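Local structure of esterase (Rhizomucor miehei, 4WY5) at residues G4-H9 with T258-V263; H9-A14 with V297-P302. The protein probably acts as a carboxylesterase of the alpha/beta hydrolase fold, hydrolysing carboxylic ester bonds. All blocks are in the same frame, centred on the assembly; numbering follows the deposited sequence.

Contact 1. Residues G4-H9 with T258-V263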
ATOM      1  N   GLY A   4     -10.268 -14.093 -12.166  1.00 37.42           N
ATOM      2  CA  GLY A   4     -11.572 -14.587 -11.748  1.00 28.75           C
ATOM      3  C   GLY A   4     -11.429 -15.689 -10.738  1.00 33.31           C
ATOM      4  O   GLY A   4     -12.418 -16.239 -10.230  1.00 32.95           O
ATOM      5  N   ASN A   5     -10.169 -15.967 -10.421  1.00 37.72           N
ATOM      6  CA  ASN A   5      -9.793 -17.136  -9.658  1.00 34.43           C
ATOM      7  C   ASN A   5      -8.460 -17.093  -8.863  1.00 31.34           C
ATOM      8  O   ASN A   5      -7.957 -18.158  -8.500  1.00 34.86           O
ATOM      9  CB  ASN A   5      -9.775 -18.340 -10.618  1.00 33.98           C
ATOM     10  CG  ASN A   5      -8.941 -18.089 -11.878  1.00 38.05           C
ATOM     11  OD1 ASN A   5      -8.222 -17.097 -11.976  1.00 35.75           O
ATOM     12  ND2 ASN A   5      -9.053 -18.995 -12.860  1.00 43.07           N
ATOM     13  N   PRO A   6      -7.907 -15.897  -8.534  1.00 28.56           N
ATOM     14  CA  PRO A   6      -6.774 -16.028  -7.595  1.00 29.29           C
ATOM     15  C   PRO A   6      -7.179 -16.487  -6.187  1.00 26.26           C
ATOM     16  O   PRO A   6      -8.356 -16.379  -5.810  1.00 28.11           O
ATOM     17  CB  PRO A   6      -6.188 -14.600  -7.539  1.00 21.96           C
ATOM     18  CG  PRO A   6      -7.316 -13.704  -7.941  1.00 25.53           C
ATOM     19  CD  PRO A   6      -8.069 -14.499  -8.987  1.00 30.06           C
ATOM     20  N   PRO A   7      -6.207 -17.008  -5.418  1.00 23.82           N
ATOM     21  CA  PRO A   7      -6.408 -17.354  -4.001  1.00 25.86           C
ATOM     22  C   PRO A   7      -6.823 -16.163  -3.108  1.00 26.99           C
ATOM     23  O   PRO A   7      -6.406 -15.011  -3.341  1.00 22.35           O
ATOM     24  CB  PRO A   7      -5.022 -17.883  -3.561  1.00 21.98           C
ATOM     25  CG  PRO A   7      -4.326 -18.301  -4.828  1.00 21.45           C
ATOM     26  CD  PRO A   7      -4.867 -17.400  -5.913  1.00 28.01           C
ATOM     27  N   ILE A   8      -7.641 -16.456  -2.094  1.00 22.26           N
ATOM     28  CA  ILE A   8      -7.945 -15.494  -1.041  1.00 22.78           C
ATOM     29  C   ILE A   8      -7.445 -16.055   0.300  1.00 26.39           C
ATOM     30  O   ILE A   8      -7.287 -17.273   0.445  1.00 24.48           O
ATOM     31  CB  ILE A   8      -9.463 -15.184  -0.952  1.00 22.60           C
ATOM     32  CG1 ILE A   8     -10.263 -16.455  -0.650  1.00 24.51           C
ATOM     33  CG2 ILE A   8      -9.964 -14.538  -2.241  1.00 20.73           C
ATOM     34  CD1 ILE A   8     -11.768 -16.220  -0.426  1.00 23.35           C
ATOM     35  N   HIS A   9      -7.222 -15.179   1.282  1.00 24.32           N
ATOM     36  CA  HIS A   9      -6.768 -15.618   2.607  1.00 20.64           C
ATOM     37  C   HIS A   9      -7.810 -16.544   3.266  1.00 24.40           C
ATOM     38  O   HIS A   9      -9.023 -16.297   3.184  1.00 26.10           O
ATOM     39  CB  HIS A   9      -6.481 -14.397   3.495  1.00 19.52           C
ATOM     40  CG  HIS A   9      -5.726 -14.710   4.751  1.00 23.95           C
ATOM     41  ND1 HIS A   9      -6.308 -15.359   5.823  1.00 23.70           N
ATOM     42  CD2 HIS A   9      -4.446 -14.446   5.116  1.00 25.12           C
ATOM     43  CE1 HIS A   9      -5.412 -15.484   6.792  1.00 28.61           C
ATOM     44  NE2 HIS A   9      -4.275 -14.949   6.389  1.00 25.76           N
ATOM     45  N   THR A 258      -8.218  -0.761  -3.126  1.00 19.30           N
ATOM     46  CA  THR A 258      -9.098  -1.629  -3.887  1.00 20.79           C
ATOM     47  C   THR A 258      -8.830  -3.081  -3.450  1.00 23.52           C
ATOM     48  O   THR A 258      -7.726  -3.390  -2.995  1.00 19.61           O
ATOM     49  CB  THR A 258      -8.868  -1.411  -5.392  1.00 20.46           C
ATOM     50  OG1 THR A 258     -10.077  -0.948  -5.999  1.00 24.63           O
ATOM     51  CG2 THR A 258      -8.354  -2.645  -6.067  1.00 16.20           C
ATOM     52  N   ALA A 259      -9.828  -3.961  -3.537  1.00 24.22           N
ATOM     53  CA  ALA A 259      -9.623  -5.364  -3.154  1.00 22.21           C
ATOM     54  C   ALA A 259      -9.560  -6.284  -4.383  1.00 23.63           C
ATOM     55  O   ALA A 259     -10.356  -6.133  -5.307  1.00 22.72           O
ATOM     56  CB  ALA A 259     -10.732  -5.824  -2.203  1.00 18.88           C
ATOM     57  N   GLU A 260      -8.607  -7.223  -4.397  1.00 20.43           N
ATOM     58  CA  GLU A 260      -8.373  -8.059  -5.579  1.00 21.36           C
ATOM     59  C   GLU A 260      -9.596  -8.874  -6.007  1.00 21.38           C
ATOM     60  O   GLU A 260      -9.912  -8.931  -7.192  1.00 23.46           O
ATOM     61  CB  GLU A 260      -7.180  -9.019  -5.367  1.00 23.23           C
ATOM     62  CG  GLU A 260      -6.915  -9.893  -6.616  1.00 21.80           C
ATOM     63  CD  GLU A 260      -5.712 -10.818  -6.490  1.00 26.08           C
ATOM     64  OE1 GLU A 260      -5.576 -11.469  -5.422  1.00 28.51           O
ATOM     65  OE2 GLU A 260      -4.916 -10.915  -7.464  1.00 19.61           O
ATOM     66  N   SER A 261     -10.266  -9.523  -5.057  1.00 20.35           N
ATOM     67  CA  SER A 261     -11.430 -10.351  -5.377  1.00 20.19           C
ATOM     68  C   SER A 261     -12.719  -9.649  -4.946  1.00 22.38           C
ATOM     69  O   SER A 261     -13.308  -9.978  -3.902  1.00 19.08           O
ATOM     70  CB  SER A 261     -11.320 -11.725  -4.705  1.00 22.71           C
ATOM     71  OG  SER A 261     -10.267 -12.498  -5.272  1.00 19.56           O
ATOM     72  N   ASP A 262     -13.163  -8.706  -5.776  1.00 18.89           N
ATOM     73  CA  ASP A 262     -14.237  -7.789  -5.422  1.00 21.41           C
ATOM     74  C   ASP A 262     -14.855  -7.221  -6.698  1.00 23.27           C
ATOM     75  O   ASP A 262     -14.136  -6.612  -7.504  1.00 23.66           O
ATOM     76  CB  ASP A 262     -13.678  -6.665  -4.519  1.00 21.00           C
ATOM     77  CG  ASP A 262     -14.742  -5.660  -4.067  1.00 24.23           C
ATOM     78  OD1 ASP A 262     -15.906  -5.749  -4.523  1.00 17.56           O
ATOM     79  OD2 ASP A 262     -14.401  -4.755  -3.249  1.00 24.19           O
ATOM     80  N   VAL A 263     -16.179  -7.369  -6.860  1.00 20.69           N
ATOM     81  CA  VAL A 263     -16.879  -6.869  -8.064  1.00 25.50           C
ATOM     82  C   VAL A 263     -16.638  -5.378  -8.322  1.00 24.30           C
ATOM     83  O   VAL A 263     -16.577  -4.955  -9.479  1.00 19.32           O
ATOM     84  CB  VAL A 263     -18.434  -7.106  -8.013  1.00 23.73           C
ATOM     85  CG1 VAL A 263     -18.754  -8.571  -8.055  1.00 21.66           C
ATOM     86  CG2 VAL A 263     -19.055  -6.479  -6.772  1.00 27.34           C
TER
HETATM   87  O   HOH W   1     -10.664 -15.117  -6.193  1.00 22.90           O
HETATM   88  O   HOH W   2      -7.684 -12.576  -4.143  1.00 20.44           O
HETATM   89  O   HOH W   3      -3.878 -13.700  -4.421  1.00 21.70           O
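The ring of Pro6 rests against the carboxylate end of Glu260, with Pro6 CG 3.6 Å from Glu260 CD and nearly as close to both carboxylate oxygens. Glu260 gets there by running straight out from the corner of the chain, CG opposite the backbone N (chi1 -179°). Beside this packing, Ile8 turns its CG2 branch to the hydroxyl of Ser261, 3.7 Å from CG2 to OG. The polar groups meet through water. One water donates both to Pro6 O and to Ser261 OG. A second donates to Pro7 O and to Glu260 OE1, at 2.7 Å from the latter, and takes the proton of Ser261 OG at 2.8 Å. The third spans Pro7 O and Glu260 OE1 again, at 3.0 Å from each. Glu260 OE1 also accepts from Gly289 N, so this one oxygen ties the waters to the neighbouring loop, while Gln273 of the second subunit packs on Pro6 and Pro7. The arrangement lays the N-terminal segment along the turn that follows strand 254-259. In an alpha/beta hydrolase this turn carries the acid of the triad, here probably Asp262, whose OD2 is hydrogen-bonded to His292 ND1.

Contact 2. Residues H9-A14 with V297-P302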
ATOM      1  N   HIS A   9      -7.222 -15.179   1.282  1.00 24.32           N
ATOM      2  CA  HIS A   9      -6.768 -15.618   2.607  1.00 20.64           C
ATOM      3  C   HIS A   9      -7.810 -16.544   3.266  1.00 24.40           C
ATOM      4  O   HIS A   9      -9.023 -16.297   3.184  1.00 26.10           O
ATOM      5  CB  HIS A   9      -6.481 -14.397   3.495  1.00 19.52           C
ATOM      6  CG  HIS A   9      -5.726 -14.710   4.751  1.00 23.95           C
ATOM      7  ND1 HIS A   9      -6.308 -15.359   5.823  1.00 23.70           N
ATOM      8  CD2 HIS A   9      -4.446 -14.446   5.116  1.00 25.12           C
ATOM      9  CE1 HIS A   9      -5.412 -15.484   6.792  1.00 28.61           C
ATOM     10  NE2 HIS A   9      -4.275 -14.949   6.389  1.00 25.76           N
ATOM     11  N   PRO A  10      -7.338 -17.632   3.900  1.00 26.93           N
ATOM     12  CA  PRO A  10      -8.201 -18.623   4.561  1.00 25.26           C
ATOM     13  C   PRO A  10      -9.262 -18.016   5.480  1.00 24.74           C
ATOM     14  O   PRO A  10     -10.367 -18.549   5.533  1.00 29.34           O
ATOM     15  CB  PRO A  10      -7.207 -19.467   5.372  1.00 21.44           C
ATOM     16  CG  PRO A  10      -5.938 -19.397   4.579  1.00 27.43           C
ATOM     17  CD  PRO A  10      -5.917 -18.038   3.913  1.00 26.64           C
ATOM     18  N   VAL A  11      -8.948 -16.925   6.176  1.00 28.28           N
ATOM     19  CA  VAL A  11      -9.933 -16.263   7.035  1.00 23.57           C
ATOM     20  C   VAL A  11     -11.136 -15.764   6.226  1.00 24.20           C
ATOM     21  O   VAL A  11     -12.267 -15.857   6.691  1.00 27.47           O
ATOM     22  CB  VAL A  11      -9.299 -15.090   7.817  1.00 23.33           C
ATOM     23  CG1 VAL A  11     -10.360 -14.106   8.308  1.00 21.65           C
ATOM     24  CG2 VAL A  11      -8.480 -15.612   8.995  1.00 27.21           C
ATOM     25  N   TYR A  12     -10.899 -15.261   5.012  1.00 27.19           N
ATOM     26  CA  TYR A  12     -11.985 -14.743   4.165  1.00 26.62           C
ATOM     27  C   TYR A  12     -12.765 -15.903   3.575  1.00 30.14           C
ATOM     28  O   TYR A  12     -13.992 -15.830   3.414  1.00 31.87           O
ATOM     29  CB  TYR A  12     -11.445 -13.850   3.035  1.00 21.77           C
ATOM     30  CG  TYR A  12     -10.646 -12.678   3.561  1.00 23.57           C
ATOM     31  CD1 TYR A  12     -11.047 -11.992   4.708  1.00 25.39           C
ATOM     32  CD2 TYR A  12      -9.456 -12.305   2.960  1.00 22.64           C
ATOM     33  CE1 TYR A  12     -10.301 -10.940   5.220  1.00 21.74           C
ATOM     34  CE2 TYR A  12      -8.696 -11.260   3.457  1.00 24.10           C
ATOM     35  CZ  TYR A  12      -9.120 -10.577   4.586  1.00 25.60           C
ATOM     36  OH  TYR A  12      -8.360  -9.537   5.087  1.00 20.04           O
ATOM     37  N   ALA A  13     -12.056 -16.981   3.250  1.00 29.23           N
ATOM     38  CA  ALA A  13     -12.722 -18.173   2.727  1.00 32.84           C
ATOM     39  C   ALA A  13     -13.616 -18.815   3.789  1.00 35.66           C
ATOM     40  O   ALA A  13     -14.733 -19.242   3.487  1.00 39.76           O
ATOM     41  CB  ALA A  13     -11.700 -19.183   2.205  1.00 26.20           C
ATOM     42  N   ALA A  14     -13.133 -18.867   5.029  1.00 29.03           N
ATOM     43  CA  ALA A  14     -13.918 -19.435   6.119  1.00 32.81           C
ATOM     44  C   ALA A  14     -15.162 -18.601   6.410  1.00 43.08           C
ATOM     45  O   ALA A  14     -16.243 -19.149   6.667  1.00 43.38           O
ATOM     46  CB  ALA A  14     -13.078 -19.560   7.357  1.00 36.38           C
ATOM     47  N   VAL A 297     -13.596  -7.317   9.312  1.00 24.01           N
ATOM     48  CA  VAL A 297     -13.436  -8.728   9.690  1.00 25.65           C
ATOM     49  C   VAL A 297     -12.593  -8.871  10.965  1.00 26.09           C
ATOM     50  O   VAL A 297     -11.430  -8.450  11.010  1.00 24.54           O
ATOM     51  CB  VAL A 297     -12.802  -9.546   8.532  1.00 26.08           C
ATOM     52  CG1 VAL A 297     -12.348 -10.933   9.000  1.00 24.14           C
ATOM     53  CG2 VAL A 297     -13.791  -9.653   7.386  1.00 22.92           C
ATOM     54  N   PRO A 298     -13.186  -9.483  12.004  1.00 31.96           N
ATOM     55  CA  PRO A 298     -12.657  -9.533  13.383  1.00 31.99           C
ATOM     56  C   PRO A 298     -11.306 -10.242  13.535  1.00 32.67           C
ATOM     57  O   PRO A 298     -10.462  -9.807  14.324  1.00 28.11           O
ATOM     58  CB  PRO A 298     -13.742 -10.302  14.151  1.00 31.95           C
ATOM     59  CG  PRO A 298     -14.987 -10.232  13.272  1.00 28.34           C
ATOM     60  CD  PRO A 298     -14.479 -10.190  11.875  1.00 26.40           C
ATOM     61  N   VAL A 299     -11.115 -11.334  12.804  1.00 30.23           N
ATOM     62  CA  VAL A 299      -9.875 -12.078  12.907  1.00 29.66           C
ATOM     63  C   VAL A 299      -8.798 -11.432  12.050  1.00 33.03           C
ATOM     64  O   VAL A 299      -8.925 -11.359  10.821  1.00 28.83           O
ATOM     65  CB  VAL A 299     -10.055 -13.545  12.491  1.00 31.61           C
ATOM     66  CG1 VAL A 299      -8.739 -14.302  12.663  1.00 25.43           C
ATOM     67  CG2 VAL A 299     -11.146 -14.190  13.331  1.00 37.99           C
ATOM     68  N   GLU A 300      -7.728 -10.989  12.708  1.00 28.21           N
ATOM     69  CA  GLU A 300      -6.640 -10.255  12.057  1.00 30.59           C
ATOM     70  C   GLU A 300      -5.925 -11.045  10.934  1.00 30.25           C
ATOM     71  O   GLU A 300      -5.674 -12.245  11.062  1.00 32.18           O
ATOM     72  CB  GLU A 300      -5.626  -9.815  13.116  1.00 27.16           C
ATOM     73  CG  GLU A 300      -4.493  -8.965  12.585  1.00 34.63           C
ATOM     74  CD  GLU A 300      -3.666  -8.337  13.688  1.00 36.45           C
ATOM     75  OE1 GLU A 300      -2.556  -8.844  13.967  1.00 45.69           O
ATOM     76  OE2 GLU A 300      -4.130  -7.339  14.281  1.00 42.22           O
ATOM     77  N   THR A 301      -5.649 -10.360   9.823  1.00 28.40           N
ATOM     78  CA  THR A 301      -4.917 -10.924   8.683  1.00 27.77           C
ATOM     79  C   THR A 301      -3.784  -9.987   8.321  1.00 21.98           C
ATOM     80  O   THR A 301      -3.838  -8.812   8.670  1.00 21.53           O
ATOM     81  CB  THR A 301      -5.800 -11.074   7.449  1.00 26.84           C
ATOM     82  OG1 THR A 301      -6.248  -9.770   7.031  1.00 24.33           O
ATOM     83  CG2 THR A 301      -6.974 -12.004   7.751  1.00 25.88           C
ATOM     84  N   PRO A 302      -2.780 -10.479   7.575  1.00 27.09           N
ATOM     85  CA  PRO A 302      -1.701  -9.546   7.200  1.00 24.67           C
ATOM     86  C   PRO A 302      -2.184  -8.322   6.418  1.00 22.32           C
ATOM     87  O   PRO A 302      -1.553  -7.265   6.549  1.00 21.03           O
ATOM     88  CB  PRO A 302      -0.779 -10.404   6.322  1.00 20.69           C
ATOM     89  CG  PRO A 302      -1.027 -11.818   6.777  1.00 20.27           C
ATOM     90  CD  PRO A 302      -2.475 -11.876   7.198  1.00 21.91           C
TER
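Thr301 reaches helix 10-19 with both branches. Its methyl CG2 lies over one face of the His9 imidazole, 4.0 Å from the ring centroid and 13° off the normal, a CH-pi contact; Pro10 CD covers the opposite face near the rim. What fixes the ring's rotation is an edge-on bond: His9 ND1 accepts from Val11 N at 3.1 Å, the donor close to the ring plane and the N-H pointing almost straight at it (167°). Pro302 adds its CD near NE2 of the same ring, the two side chains crossing at about a right angle. The other branch of Thr301, OG1, sits between its own backbone N and carbonyl carbon (chi1 63°) and donates to Tyr12 OH at 2.9 Å, the phenol coming from the opposite direction. OG1 also bonds to Tyr304 N, so one hydroxyl both caps its helix and holds the tyrosine. The rest of the packing is apolar. Val11 divides its methyls, CG1 going to Val297 CG1 at 3.8 Å and CG2 to Val299 CG1 at 3.9 Å, and Val297 CG1 also lies at the edge of the Tyr12 ring. Two helix N-termini thus meet here, each with a side-chain N-cap: His9 starts helix 10-19 and Thr301 starts helix 302-319, joining the N-terminal helix to the last helix of the alpha/beta hydrolase fold.

In the fold
Contacts 1 and 2 lie about 13 Å apart, centre to centre, on the same side of the chain's centre. They share His9, where the extended N-terminal segment gives way to helix 10-19, and they touch where Ile8 CD1 packs 3.8 Å from Ala13 N. Along the chain the order is 4-9, 9-14, 258-263, 297-302, so consecutive N-terminal pieces meet two parts of the C-terminal region in the same order: first the end of strand 254-259 in the central sheet, then the loop leading into helix 302-319. Between those two parts lies His292, the probable triad histidine. The chain's start is therefore laid across the loops bearing the probable catalytic acid and histidine.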